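Local coordinates for Two-component system response regulator/GGDEF domain protein (Aeromonas salmonicida, PDB 3LUF) that probably makes the second messenger c-di-GMP from two GTP through a separate GGDEF domain, its paired receiver domains, each with bound magnesium, forming the part described here, at residues B[6-11]-B[50-55]; B[26-31]-B[111-116]; B[128-133]-B[171-176]; B[156-161]-B[179-184]. One frame throughout, in Å; residues are numbered along the deposited sequence.

Contact 1 of 4, residues B[6-11]-B[50-55]; sequences KILIVE and VVALVD. With MG (magnesium ion), chain G.
Asp55 OD2 binds the magnesium ion at 2.1 Å, and Glu11 reaches the same metal through water, its OE2 accepting a 2.6 Å hydrogen bond from a metal-bound water. They sit at the C-terminal ends of two parallel strands, in the acidic pocket of the first CheY-like receiver domain. Glu11 OE2 also accepts from the backbone N of Ser13. With CG of Asp55 anti to the backbone N (chi1 -180°), the acid extends beyond the strand end toward the ion. Asp12 and the carbonyl of Thr57 complete the protein ligands. The two acids, their planes 30° apart, bring OE2 of Glu11 and OD2 of Asp55 to 3.4 Å without a bond, and Lys103, salt-bridged to both, probably offsets their charge together with the metal. Asp55 is also the predicted phosphorylation site; it is unmodified here.

Behind the pocket runs a parallel ladder in which Leu8 and Val10 alternately donate to Val51 and Leu53 and accept from Leu53 and Asp55. Leu53 N to Leu8 O is 2.7 Å, and Asp55 N to Val10 O, 2.9 Å, holds the backbone of the metal ligand. Ile9 and Leu53 share the face beneath helix 14-27; Leu8 and Ala52 occupy the other, where their CB atoms lie 3.9 Å apart.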
loop_
_atom_site.group_PDB
_atom_site.type_symbol
_atom_site.label_atom_id
_atom_site.label_comp_id
_atom_site.label_asym_id
_atom_site.label_seq_id
_atom_site.Cartn_x
_atom_site.Cartn_y
_atom_site.Cartn_z
ATOM N N LYS B 6 4.879 16.716 -21.545
ATOM C CA LYS B 6 4.525 18.098 -21.200
ATOM C C LYS B 6 3.206 18.133 -20.424
ATOM O O LYS B 6 2.328 17.291 -20.648
ATOM C CB LYS B 6 4.424 18.947 -22.471
ATOM C CG LYS B 6 4.515 20.441 -22.196
ATOM C CD LYS B 6 5.241 21.202 -23.291
ATOM C CE LYS B 6 4.674 20.903 -24.657
ATOM N NZ LYS B 6 5.091 22.010 -25.546
ATOM N N ILE B 7 3.071 19.066 -19.480
ATOM C CA ILE B 7 1.744 19.272 -18.857
ATOM C C ILE B 7 1.276 20.705 -19.050
ATOM O O ILE B 7 2.085 21.596 -19.283
ATOM C CB ILE B 7 1.662 18.891 -17.346
ATOM C CG1 ILE B 7 2.575 19.784 -16.513
ATOM C CG2 ILE B 7 1.976 17.383 -17.139
ATOM C CD1 ILE B 7 2.036 20.112 -15.182
ATOM N N LEU B 8 -0.034 20.879 -18.980
ATOM C CA LEU B 8 -0.674 22.183 -19.157
ATOM C C LEU B 8 -1.299 22.547 -17.805
ATOM O O LEU B 8 -1.987 21.737 -17.183
ATOM C CB LEU B 8 -1.787 22.050 -20.214
ATOM C CG LEU B 8 -2.635 23.343 -20.386
ATOM C CD1 LEU B 8 -1.727 24.425 -20.919
ATOM C CD2 LEU B 8 -3.836 23.105 -21.323
ATOM N N ILE B 9 -1.093 23.792 -17.401
ATOM C CA ILE B 9 -1.712 24.335 -16.185
ATOM C C ILE B 9 -2.503 25.554 -16.610
ATOM O O ILE B 9 -1.953 26.437 -17.270
ATOM C CB ILE B 9 -0.633 24.732 -15.124
ATOM C CG1 ILE B 9 0.175 23.500 -14.702
ATOM C CG2 ILE B 9 -1.313 25.326 -13.859
ATOM C CD1 ILE B 9 1.360 23.873 -13.782
ATOM N N VAL B 10 -3.787 25.582 -16.279
ATOM C CA VAL B 10 -4.581 26.803 -16.521
ATOM C C VAL B 10 -5.191 27.205 -15.183
ATOM O O VAL B 10 -6.087 26.530 -14.659
ATOM C CB VAL B 10 -5.686 26.570 -17.586
ATOM C CG1 VAL B 10 -6.304 27.905 -17.984
ATOM C CG2 VAL B 10 -5.125 25.818 -18.823
ATOM N N GLU B 11 -4.657 28.282 -14.621
ATOM C CA GLU B 11 -4.972 28.698 -13.258
ATOM C C GLU B 11 -4.669 30.192 -13.119
ATOM O O GLU B 11 -3.549 30.634 -13.370
ATOM C CB GLU B 11 -4.084 27.898 -12.271
ATOM C CG GLU B 11 -4.092 28.457 -10.819
ATOM C CD GLU B 11 -5.483 28.449 -10.173
ATOM O OE1 GLU B 11 -5.978 27.363 -9.855
ATOM O OE2 GLU B 11 -6.029 29.550 -9.896
ATOM N N VAL B 50 0.503 15.294 -21.512
ATOM C CA VAL B 50 0.122 14.179 -20.652
ATOM C C VAL B 50 -1.243 14.419 -19.990
ATOM O O VAL B 50 -2.124 13.529 -19.952
ATOM C CB VAL B 50 1.197 13.965 -19.554
ATOM C CG1 VAL B 50 0.819 12.810 -18.643
ATOM C CG2 VAL B 50 2.562 13.692 -20.178
ATOM N N VAL B 51 -1.425 15.644 -19.477
ATOM C CA VAL B 51 -2.613 15.988 -18.694
ATOM C C VAL B 51 -2.616 17.492 -18.556
ATOM O O VAL B 51 -1.574 18.141 -18.690
ATOM C CB VAL B 51 -2.508 15.336 -17.277
ATOM C CG1 VAL B 51 -1.286 15.912 -16.548
ATOM C CG2 VAL B 51 -3.835 15.416 -16.461
ATOM N N ALA B 52 -3.798 18.034 -18.284
ATOM C CA ALA B 52 -3.942 19.457 -17.948
ATOM C C ALA B 52 -4.478 19.589 -16.529
ATOM O O ALA B 52 -5.403 18.879 -16.170
ATOM C CB ALA B 52 -4.935 20.101 -18.928
ATOM N N LEU B 53 -3.917 20.518 -15.741
ATOM C CA LEU B 53 -4.476 20.833 -14.413
ATOM C C LEU B 53 -5.295 22.088 -14.636
ATOM O O LEU B 53 -4.744 23.094 -15.076
ATOM C CB LEU B 53 -3.371 21.126 -13.417
ATOM C CG LEU B 53 -2.399 19.944 -13.263
ATOM C CD1 LEU B 53 -1.328 20.337 -12.229
ATOM C CD2 LEU B 53 -3.139 18.701 -12.822
ATOM N N VAL B 54 -6.590 21.987 -14.405
ATOM C CA VAL B 54 -7.556 22.994 -14.852
ATOM C C VAL B 54 -8.348 23.580 -13.691
ATOM O O VAL B 54 -9.126 22.866 -13.023
ATOM C CB VAL B 54 -8.526 22.419 -15.935
ATOM C CG1 VAL B 54 -9.496 23.534 -16.481
ATOM C CG2 VAL B 54 -7.727 21.805 -17.105
ATOM N N ASP B 55 -8.197 24.906 -13.505
ATOM C CA ASP B 55 -9.010 25.684 -12.568
ATOM C C ASP B 55 -10.471 25.856 -13.068
ATOM O O ASP B 55 -10.717 26.026 -14.283
ATOM C CB ASP B 55 -8.327 27.035 -12.356
ATOM C CG ASP B 55 -9.065 27.955 -11.385
ATOM O OD1 ASP B 55 -9.688 27.512 -10.392
ATOM O OD2 ASP B 55 -8.975 29.156 -11.618
HETATM MG MG MG G . -9.535 30.858 -10.595
HETATM O O HOH W 1 -8.385 30.329 -8.974
HETATM O O HOH W 2 -9.986 32.758 -9.778
#

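Contact 2 of 4, residues B[26-31]-B[111-116]; sequences QQTGLE and YAVGLV
Gln27 and Val113 are the residues whose CA atoms come nearest, 7.2 Å apart, where the end of helix 14-27 meets helix 106-122. Thr28 is the first residue to leave the helical conformation, and the chain then runs through Gly29 and Leu30 toward strand 31-35. Opposite it, residues 111-116 are helical, with Leu115 N bonded to Tyr111 O and Val116 N to Ala112 O. No hydrogen bond crosses between the segments, and the join is made by side chains spaced three residues apart on the helix.

The first of these along the helix is Val113. A chi1 of -179° points its CG1 at CB of Gln27, 3.7 Å away, and the two side chains cross at about a right angle. The aliphatic part of Gln27 thus lies against the valine while its amide oxygen bonds Gln110 NE2. Thr28 presents its methyl to the helix, CG2 lying 3.9 Å from Val113 O and 4.2 Å from Val116 CG2. Its hydroxyl is used locally, within the helix end and the turn that follows: OG1 accepts from Leu30 N at 3.1 Å in an ST turn and also bonds the carbonyl of Ile24, so both the turn and the direction of the methyl are fixed. CD1 of Leu30 also reaches Val116, meeting CG2 at 3.7 Å.

These residues lie on the sheet flank of the first receiver domain formed by its first and last helices. Val113 also packs on Ala23 and Ile24 of helix 14-27, Ala112 and Leu115 face strand 99-102, and Leu30 rests on Ile7 of strand 6-10.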
loop_
_atom_site.group_PDB
_atom_site.type_symbol
_atom_site.label_atom_id
_atom_site.label_comp_id
_atom_site.label_asym_id
_atom_site.label_seq_id
_atom_site.Cartn_x
_atom_site.Cartn_y
_atom_site.Cartn_z
ATOM N N GLN B 26 10.468 21.072 -9.965
ATOM C CA GLN B 26 11.549 20.610 -9.105
ATOM C C GLN B 26 11.471 19.112 -8.873
ATOM O O GLN B 26 12.493 18.452 -8.753
ATOM C CB GLN B 26 11.540 21.403 -7.806
ATOM C CG GLN B 26 12.446 20.905 -6.694
ATOM C CD GLN B 26 12.056 21.602 -5.410
ATOM O OE1 GLN B 26 12.419 22.752 -5.192
ATOM N NE2 GLN B 26 11.269 20.937 -4.588
ATOM N N GLN B 27 10.264 18.572 -8.863
ATOM C CA GLN B 27 10.045 17.209 -8.448
ATOM C C GLN B 27 9.694 16.244 -9.568
ATOM O O GLN B 27 9.655 15.042 -9.345
ATOM C CB GLN B 27 8.964 17.174 -7.349
ATOM C CG GLN B 27 9.343 17.997 -6.136
ATOM C CD GLN B 27 8.248 18.015 -5.088
ATOM O OE1 GLN B 27 7.744 16.965 -4.672
ATOM N NE2 GLN B 27 7.881 19.211 -4.651
ATOM N N THR B 28 9.427 16.756 -10.771
ATOM C CA THR B 28 9.188 15.895 -11.933
ATOM C C THR B 28 10.082 16.261 -13.119
ATOM O O THR B 28 10.761 17.303 -13.103
ATOM C CB THR B 28 7.726 15.953 -12.423
ATOM O OG1 THR B 28 7.534 17.078 -13.289
ATOM C CG2 THR B 28 6.749 16.014 -11.229
ATOM N N GLY B 29 10.045 15.398 -14.131
ATOM C CA GLY B 29 10.730 15.643 -15.405
ATOM C C GLY B 29 9.866 16.254 -16.493
ATOM O O GLY B 29 10.250 16.273 -17.667
ATOM N N LEU B 30 8.703 16.781 -16.119
ATOM C CA LEU B 30 7.751 17.328 -17.095
ATOM C C LEU B 30 8.039 18.773 -17.524
ATOM O O LEU B 30 8.358 19.618 -16.687
ATOM C CB LEU B 30 6.331 17.256 -16.515
ATOM C CG LEU B 30 5.826 15.836 -16.255
ATOM C CD1 LEU B 30 4.568 15.898 -15.384
ATOM C CD2 LEU B 30 5.558 15.161 -17.544
ATOM N N GLU B 31 7.916 19.052 -18.826
ATOM C CA GLU B 31 7.893 20.436 -19.330
ATOM C C GLU B 31 6.516 21.017 -19.047
ATOM O O GLU B 31 5.512 20.318 -19.177
ATOM C CB GLU B 31 8.128 20.502 -20.836
ATOM C CG GLU B 31 9.505 21.013 -21.267
ATOM C CD GLU B 31 10.357 19.905 -21.844
ATOM O OE1 GLU B 31 10.262 18.765 -21.339
ATOM O OE2 GLU B 31 11.096 20.164 -22.817
ATOM N N TYR B 111 -0.369 16.947 -3.737
ATOM C CA TYR B 111 -0.993 15.780 -4.377
ATOM C C TYR B 111 -0.844 15.809 -5.924
ATOM O O TYR B 111 -0.596 14.775 -6.566
ATOM C CB TYR B 111 -2.475 15.664 -3.983
ATOM C CG TYR B 111 -3.200 14.484 -4.575
ATOM C CD1 TYR B 111 -3.184 13.225 -3.942
ATOM C CD2 TYR B 111 -3.907 14.613 -5.766
ATOM C CE1 TYR B 111 -3.873 12.113 -4.513
ATOM C CE2 TYR B 111 -4.577 13.539 -6.326
ATOM C CZ TYR B 111 -4.552 12.300 -5.707
ATOM O OH TYR B 111 -5.238 11.280 -6.304
ATOM N N ALA B 112 -1.011 16.987 -6.505
ATOM C CA ALA B 112 -0.943 17.131 -7.974
ATOM C C ALA B 112 0.455 16.733 -8.506
ATOM O O ALA B 112 0.608 16.175 -9.608
ATOM C CB ALA B 112 -1.306 18.574 -8.343
ATOM N N VAL B 113 1.478 16.978 -7.700
ATOM C CA VAL B 113 2.862 16.726 -8.111
ATOM C C VAL B 113 3.134 15.225 -8.244
ATOM O O VAL B 113 3.599 14.738 -9.286
ATOM C CB VAL B 113 3.878 17.371 -7.114
ATOM C CG1 VAL B 113 5.300 17.110 -7.564
ATOM C CG2 VAL B 113 3.628 18.870 -6.975
ATOM N N GLY B 114 2.795 14.467 -7.206
ATOM C CA GLY B 114 2.909 13.019 -7.263
ATOM C C GLY B 114 2.040 12.437 -8.342
ATOM O O GLY B 114 2.444 11.505 -9.007
ATOM N N LEU B 115 0.859 13.016 -8.544
ATOM C CA LEU B 115 -0.069 12.510 -9.551
ATOM C C LEU B 115 0.509 12.663 -10.950
ATOM O O LEU B 115 0.510 11.699 -11.723
ATOM C CB LEU B 115 -1.374 13.278 -9.494
ATOM C CG LEU B 115 -2.441 12.916 -10.526
ATOM C CD1 LEU B 115 -2.787 11.449 -10.535
ATOM C CD2 LEU B 115 -3.703 13.750 -10.276
ATOM N N VAL B 116 0.990 13.851 -11.283
ATOM C CA VAL B 116 1.419 14.071 -12.694
ATOM C C VAL B 116 2.684 13.278 -13.020
ATOM O O VAL B 116 2.888 12.844 -14.163
ATOM C CB VAL B 116 1.572 15.574 -13.086
ATOM C CG1 VAL B 116 0.178 16.266 -12.944
ATOM C CG2 VAL B 116 2.680 16.274 -12.265
#

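Contact 3 of 4, residues B[128-133]-B[171-176]; sequences LVVDDS and RLVLVD. With MG (magnesium ion), chain F.
The acidic pocket of the second receiver domain, at the C-terminal ends of two neighbouring parallel strands, brings Asp131 and Asp132 up to Asp176. OD1 of Asp132 and OD2 of Asp176 both bind the magnesium ion at 2.0 Å. The shared ion holds Asp132 OD1 and Asp176 OD2 2.6 Å apart. Their carboxylate planes lie only 15° apart, although the side chains cross at about a right angle. The carbonyl of Tyr178 and three waters complete six ligands. Asp131 acts from the second shell: its OD1 accepts a hydrogen bond of 2.7 Å from a metal-bound water and another from Ser133 N, 44° above the carboxylate plane, making an Asx turn, while OD2 bonds Ser136.

Before the site, Leu128 N and Val130 N donate to the carbonyls of Leu172 and Leu174, while Leu128 O and Val130 O accept from Leu174 N and Asp176 N. Val130 also packs on Ala160 of helix 157-166.

Three acids converge here, and the ion probably compensates much of their mutual repulsion. Asp176, the predicted phosphorylation site, is unmodified; its OD1 accepts a 2.6 Å hydrogen bond from a metal-bound water, so the ion holds the carboxylate at one oxygen and that water at the other.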
loop_
_atom_site.group_PDB
_atom_site.type_symbol
_atom_site.label_atom_id
_atom_site.label_comp_id
_atom_site.label_asym_id
_atom_site.label_seq_id
_atom_site.Cartn_x
_atom_site.Cartn_y
_atom_site.Cartn_z
ATOM N N LEU B 128 -2.315 -5.869 -16.044
ATOM C CA LEU B 128 -3.305 -6.870 -16.447
ATOM C C LEU B 128 -4.397 -6.967 -15.404
ATOM O O LEU B 128 -4.107 -7.073 -14.203
ATOM C CB LEU B 128 -2.628 -8.241 -16.614
ATOM C CG LEU B 128 -3.499 -9.491 -16.853
ATOM C CD1 LEU B 128 -4.400 -9.357 -18.101
ATOM C CD2 LEU B 128 -2.650 -10.784 -16.902
ATOM N N VAL B 129 -5.660 -6.896 -15.839
ATOM C CA VAL B 129 -6.801 -7.097 -14.941
ATOM C C VAL B 129 -7.406 -8.476 -15.232
ATOM O O VAL B 129 -7.716 -8.760 -16.384
ATOM C CB VAL B 129 -7.924 -6.014 -15.144
ATOM C CG1 VAL B 129 -9.099 -6.283 -14.194
ATOM C CG2 VAL B 129 -7.361 -4.614 -14.927
ATOM N N VAL B 130 -7.501 -9.316 -14.197
ATOM C CA VAL B 130 -8.082 -10.678 -14.276
ATOM C C VAL B 130 -9.333 -10.725 -13.409
ATOM O O VAL B 130 -9.289 -10.583 -12.174
ATOM C CB VAL B 130 -7.110 -11.762 -13.797
ATOM C CG1 VAL B 130 -7.643 -13.144 -14.148
ATOM C CG2 VAL B 130 -5.746 -11.557 -14.432
ATOM N N ASP B 131 -10.465 -10.957 -14.060
ATOM C CA ASP B 131 -11.762 -10.845 -13.413
ATOM C C ASP B 131 -12.749 -11.519 -14.333
ATOM O O ASP B 131 -12.771 -11.223 -15.514
ATOM C CB ASP B 131 -12.155 -9.360 -13.303
ATOM C CG ASP B 131 -13.411 -9.130 -12.471
ATOM O OD1 ASP B 131 -14.236 -10.061 -12.316
ATOM O OD2 ASP B 131 -13.575 -8.007 -11.954
ATOM N N ASP B 132 -13.538 -12.430 -13.788
ATOM C CA ASP B 132 -14.468 -13.214 -14.626
ATOM C C ASP B 132 -15.798 -12.513 -14.920
ATOM O O ASP B 132 -16.580 -12.981 -15.757
ATOM C CB ASP B 132 -14.711 -14.592 -14.028
ATOM C CG ASP B 132 -15.332 -14.526 -12.665
ATOM O OD1 ASP B 132 -14.841 -13.771 -11.797
ATOM O OD2 ASP B 132 -16.318 -15.248 -12.447
ATOM N N SER B 133 -16.059 -11.415 -14.232
ATOM C CA SER B 133 -17.238 -10.592 -14.549
ATOM C C SER B 133 -16.878 -9.417 -15.461
ATOM O O SER B 133 -16.099 -8.541 -15.073
ATOM C CB SER B 133 -17.863 -10.071 -13.263
ATOM O OG SER B 133 -18.148 -11.139 -12.385
ATOM N N ARG B 171 3.799 -5.687 -15.883
ATOM C CA ARG B 171 4.532 -5.710 -14.615
ATOM C C ARG B 171 3.627 -5.795 -13.389
ATOM O O ARG B 171 4.101 -5.932 -12.265
ATOM C CB ARG B 171 5.440 -4.490 -14.512
ATOM C CG ARG B 171 4.703 -3.170 -14.286
ATOM C CD ARG B 171 5.732 -2.060 -14.143
ATOM N NE ARG B 171 6.433 -1.880 -15.420
ATOM C CZ ARG B 171 7.471 -1.066 -15.596
ATOM N NH1 ARG B 171 7.974 -0.394 -14.550
ATOM N NH2 ARG B 171 8.033 -0.970 -16.807
ATOM N N LEU B 172 2.315 -5.660 -13.612
ATOM C CA LEU B 172 1.399 -5.636 -12.463
ATOM C C LEU B 172 0.120 -6.338 -12.884
ATOM O O LEU B 172 -0.401 -6.108 -13.970
ATOM C CB LEU B 172 1.141 -4.191 -12.018
ATOM C CG LEU B 172 -0.066 -3.989 -11.072
ATOM C CD1 LEU B 172 0.331 -4.560 -9.762
ATOM C CD2 LEU B 172 -0.465 -2.530 -10.911
ATOM N N VAL B 173 -0.334 -7.252 -12.036
ATOM C CA VAL B 173 -1.548 -8.016 -12.258
ATOM C C VAL B 173 -2.486 -7.771 -11.087
ATOM O O VAL B 173 -2.056 -7.830 -9.920
ATOM C CB VAL B 173 -1.303 -9.540 -12.340
ATOM C CG1 VAL B 173 -2.628 -10.235 -12.699
ATOM C CG2 VAL B 173 -0.221 -9.893 -13.356
ATOM N N LEU B 174 -3.758 -7.466 -11.395
ATOM C CA LEU B 174 -4.818 -7.399 -10.395
ATOM C C LEU B 174 -5.708 -8.620 -10.569
ATOM O O LEU B 174 -6.206 -8.874 -11.655
ATOM C CB LEU B 174 -5.637 -6.114 -10.558
ATOM C CG LEU B 174 -4.895 -4.762 -10.444
ATOM C CD1 LEU B 174 -4.185 -4.363 -11.747
ATOM C CD2 LEU B 174 -5.918 -3.703 -10.144
ATOM N N VAL B 175 -5.910 -9.364 -9.489
ATOM C CA VAL B 175 -6.483 -10.725 -9.550
ATOM C C VAL B 175 -7.730 -10.871 -8.685
ATOM O O VAL B 175 -7.668 -10.752 -7.482
ATOM C CB VAL B 175 -5.440 -11.780 -9.084
ATOM C CG1 VAL B 175 -6.036 -13.185 -9.192
ATOM C CG2 VAL B 175 -4.201 -11.704 -9.949
ATOM N N ASP B 176 -8.846 -11.170 -9.339
ATOM C CA ASP B 176 -10.099 -11.522 -8.693
ATOM C C ASP B 176 -9.987 -12.895 -8.063
ATOM O O ASP B 176 -9.541 -13.855 -8.708
ATOM C CB ASP B 176 -11.190 -11.538 -9.776
ATOM C CG ASP B 176 -12.565 -11.924 -9.248
ATOM O OD1 ASP B 176 -12.891 -11.622 -8.084
ATOM O OD2 ASP B 176 -13.311 -12.544 -10.036
HETATM MG MG MG F . -15.157 -13.263 -9.926
HETATM O O HOH W 3 -15.842 -11.401 -10.652
HETATM O O HOH W 4 -17.163 -13.965 -9.883
HETATM O O HOH W 5 -15.344 -12.447 -7.984
#

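Contact 4 of 4, residues B[156-161]-B[179-184]; sequences HAREAL and MPEIDG. With DMS (dimethyl sulfoxide), chain I.
Arg158 and Glu181 meet edge to edge, guanidinium and carboxylate nearly coplanar (4°). NH2 of Arg158 donates to the syn lone pair of Glu181 OE2 at 3.1 Å in a salt bridge, with a longer, weak bond from the same nitrogen to OE1. With chi1 near 180° the chain of Arg158 leaves its helix extended before the bend at chi3, which turns the guanidinium edge to the acid. Inward of this pair the apolar groups meet: CB of Ala157 lies against the CG2 branch of Ile182 at 3.6 Å, while selenium of the selenomethionine at Met179 approaches CA of His156 at 4.1 Å.

In the CheY-like fold this joins the start of helix 157-166 to the loop that follows the strand of the predicted phosphorylation site, Asp176. His156 is the N-cap, its ND1 accepting from Glu159 N at 3.0 Å. A water bridges the same helix start to the loop, accepting from Ala157 N and donating to the carbonyls of Pro180 and Ile182. Asp183 caps helix 184-194 through Ser186 N. Dimethyl sulfoxide, probably from the crystallisation liquor, accepts from Asp183 N at 2.7 Å and is also hydrogen-bonded to Ser186 OG.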
loop_
_atom_site.group_PDB
_atom_site.type_symbol
_atom_site.label_atom_id
_atom_site.label_comp_id
_atom_site.label_asym_id
_atom_site.label_seq_id
_atom_site.Cartn_x
_atom_site.Cartn_y
_atom_site.Cartn_z
ATOM N N HIS B 156 -10.386 -15.003 -17.184
ATOM C CA HIS B 156 -10.144 -16.162 -16.323
ATOM C C HIS B 156 -8.649 -16.449 -16.247
ATOM O O HIS B 156 -7.868 -15.837 -16.962
ATOM C CB HIS B 156 -10.922 -17.404 -16.780
ATOM C CG HIS B 156 -10.870 -17.663 -18.251
ATOM N ND1 HIS B 156 -9.704 -17.968 -18.919
ATOM C CD2 HIS B 156 -11.861 -17.715 -19.180
ATOM C CE1 HIS B 156 -9.971 -18.175 -20.200
ATOM N NE2 HIS B 156 -11.274 -18.026 -20.384
ATOM N N ALA B 157 -8.260 -17.352 -15.357
ATOM C CA ALA B 157 -6.839 -17.628 -15.156
ATOM C C ALA B 157 -6.161 -18.131 -16.402
ATOM O O ALA B 157 -5.043 -17.721 -16.707
ATOM C CB ALA B 157 -6.638 -18.612 -14.023
ATOM N N ARG B 158 -6.832 -19.034 -17.115
ATOM C CA ARG B 158 -6.274 -19.550 -18.358
ATOM C C ARG B 158 -5.893 -18.416 -19.337
ATOM O O ARG B 158 -4.774 -18.378 -19.852
ATOM C CB ARG B 158 -7.268 -20.563 -18.934
ATOM C CG ARG B 158 -6.938 -21.216 -20.212
ATOM C CD ARG B 158 -8.106 -22.199 -20.537
ATOM N NE ARG B 158 -8.313 -23.191 -19.467
ATOM C CZ ARG B 158 -7.670 -24.356 -19.422
ATOM N NH1 ARG B 158 -6.829 -24.656 -20.398
ATOM N NH2 ARG B 158 -7.877 -25.228 -18.447
ATOM N N GLU B 159 -6.805 -17.470 -19.562
ATOM C CA GLU B 159 -6.523 -16.334 -20.425
ATOM C C GLU B 159 -5.413 -15.433 -19.861
ATOM O O GLU B 159 -4.586 -14.961 -20.624
ATOM C CB GLU B 159 -7.790 -15.508 -20.696
ATOM C CG GLU B 159 -7.530 -14.306 -21.590
ATOM C CD GLU B 159 -8.798 -13.650 -22.120
ATOM O OE1 GLU B 159 -9.821 -13.598 -21.388
ATOM O OE2 GLU B 159 -8.746 -13.181 -23.282
ATOM N N ALA B 160 -5.404 -15.216 -18.544
ATOM C CA ALA B 160 -4.373 -14.394 -17.882
ATOM C C ALA B 160 -2.998 -14.934 -18.197
ATOM O O ALA B 160 -2.116 -14.191 -18.546
ATOM C CB ALA B 160 -4.612 -14.320 -16.353
ATOM N N LEU B 161 -2.814 -16.249 -18.056
ATOM C CA LEU B 161 -1.521 -16.860 -18.326
ATOM C C LEU B 161 -1.109 -16.674 -19.766
ATOM O O LEU B 161 0.028 -16.324 -20.033
ATOM C CB LEU B 161 -1.543 -18.343 -17.983
ATOM C CG LEU B 161 -1.741 -18.660 -16.493
ATOM C CD1 LEU B 161 -2.360 -20.029 -16.268
ATOM C CD2 LEU B 161 -0.416 -18.488 -15.624
HETATM N N MSE B 179 -13.381 -17.099 -9.240
HETATM C CA MSE B 179 -13.438 -17.352 -10.677
HETATM C C MSE B 179 -13.671 -18.837 -10.861
HETATM O O MSE B 179 -13.247 -19.606 -10.027
HETATM C CB MSE B 179 -12.119 -16.959 -11.361
HETATM C CG MSE B 179 -11.838 -15.439 -11.310
HETATM SE SE MSE B 179 -10.396 -14.815 -12.427
HETATM C CE MSE B 179 -8.883 -15.698 -11.484
ATOM N N PRO B 180 -14.342 -19.228 -11.953
ATOM C CA PRO B 180 -14.519 -20.677 -12.145
ATOM C C PRO B 180 -13.202 -21.397 -12.508
ATOM O O PRO B 180 -12.283 -20.782 -13.093
ATOM C CB PRO B 180 -15.570 -20.766 -13.261
ATOM C CG PRO B 180 -15.479 -19.406 -14.022
ATOM C CD PRO B 180 -15.076 -18.412 -12.947
ATOM N N GLU B 181 -13.113 -22.658 -12.081
ATOM C CA GLU B 181 -12.042 -23.615 -12.416
ATOM C C GLU B 181 -10.728 -23.394 -11.667
ATOM O O GLU B 181 -10.226 -24.288 -10.978
ATOM C CB GLU B 181 -11.786 -23.662 -13.932
ATOM C CG GLU B 181 -11.088 -24.963 -14.343
ATOM C CD GLU B 181 -10.288 -24.886 -15.642
ATOM O OE1 GLU B 181 -10.309 -23.859 -16.366
ATOM O OE2 GLU B 181 -9.616 -25.903 -15.930
ATOM N N ILE B 182 -10.168 -22.193 -11.814
ATOM C CA ILE B 182 -8.913 -21.831 -11.170
ATOM C C ILE B 182 -9.145 -20.502 -10.452
ATOM O O ILE B 182 -9.342 -19.481 -11.102
ATOM C CB ILE B 182 -7.775 -21.674 -12.220
ATOM C CG1 ILE B 182 -7.624 -22.971 -13.023
ATOM C CG2 ILE B 182 -6.438 -21.269 -11.547
ATOM C CD1 ILE B 182 -6.885 -22.819 -14.333
ATOM N N ASP B 183 -9.131 -20.512 -9.124
ATOM C CA ASP B 183 -9.386 -19.284 -8.407
ATOM C C ASP B 183 -8.181 -18.385 -8.383
ATOM O O ASP B 183 -7.104 -18.788 -8.811
ATOM C CB ASP B 183 -9.942 -19.543 -7.016
ATOM C CG ASP B 183 -8.956 -20.202 -6.055
ATOM O OD1 ASP B 183 -7.792 -19.790 -5.900
ATOM O OD2 ASP B 183 -9.383 -21.139 -5.361
ATOM N N GLY B 184 -8.364 -17.181 -7.847
ATOM C CA GLY B 184 -7.304 -16.164 -7.825
ATOM C C GLY B 184 -6.056 -16.606 -7.072
ATOM O O GLY B 184 -4.933 -16.280 -7.469
HETATM S S DMS I . -9.391 -24.078 -7.449
HETATM O O DMS I . -8.287 -22.734 -7.902
HETATM C C1 DMS I . -9.205 -24.504 -5.689
HETATM C C2 DMS I . -11.105 -23.470 -7.431
HETATM O O HOH W 6 -10.147 -18.880 -13.757
HETATM O O HOH W 7 -9.284 -20.552 -15.995
#

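Contacts 1 and 2 belong to the first receiver domain, contacts 3 and 4 to the second, and each domain has a five-stranded parallel sheet of order 2-1-3-4-5. Contacts 1 and 3 pair the first and third strands of each domain, neighbours in the sheet, each pair ending at a magnesium site, with centres about 31 Å apart on opposite sides of the chain's centre. Contact 2 lies about 11 Å from contact 1, centre to centre, and touches it where Ile7 N probably bonds Glu31 O; contact 4 lies about 10 Å from contact 3 and borders its metal site through Met179. Within each domain the segments alternate along the chain, whereas the domains follow in series. The chain thus carries two separate metal-binding receiver sites.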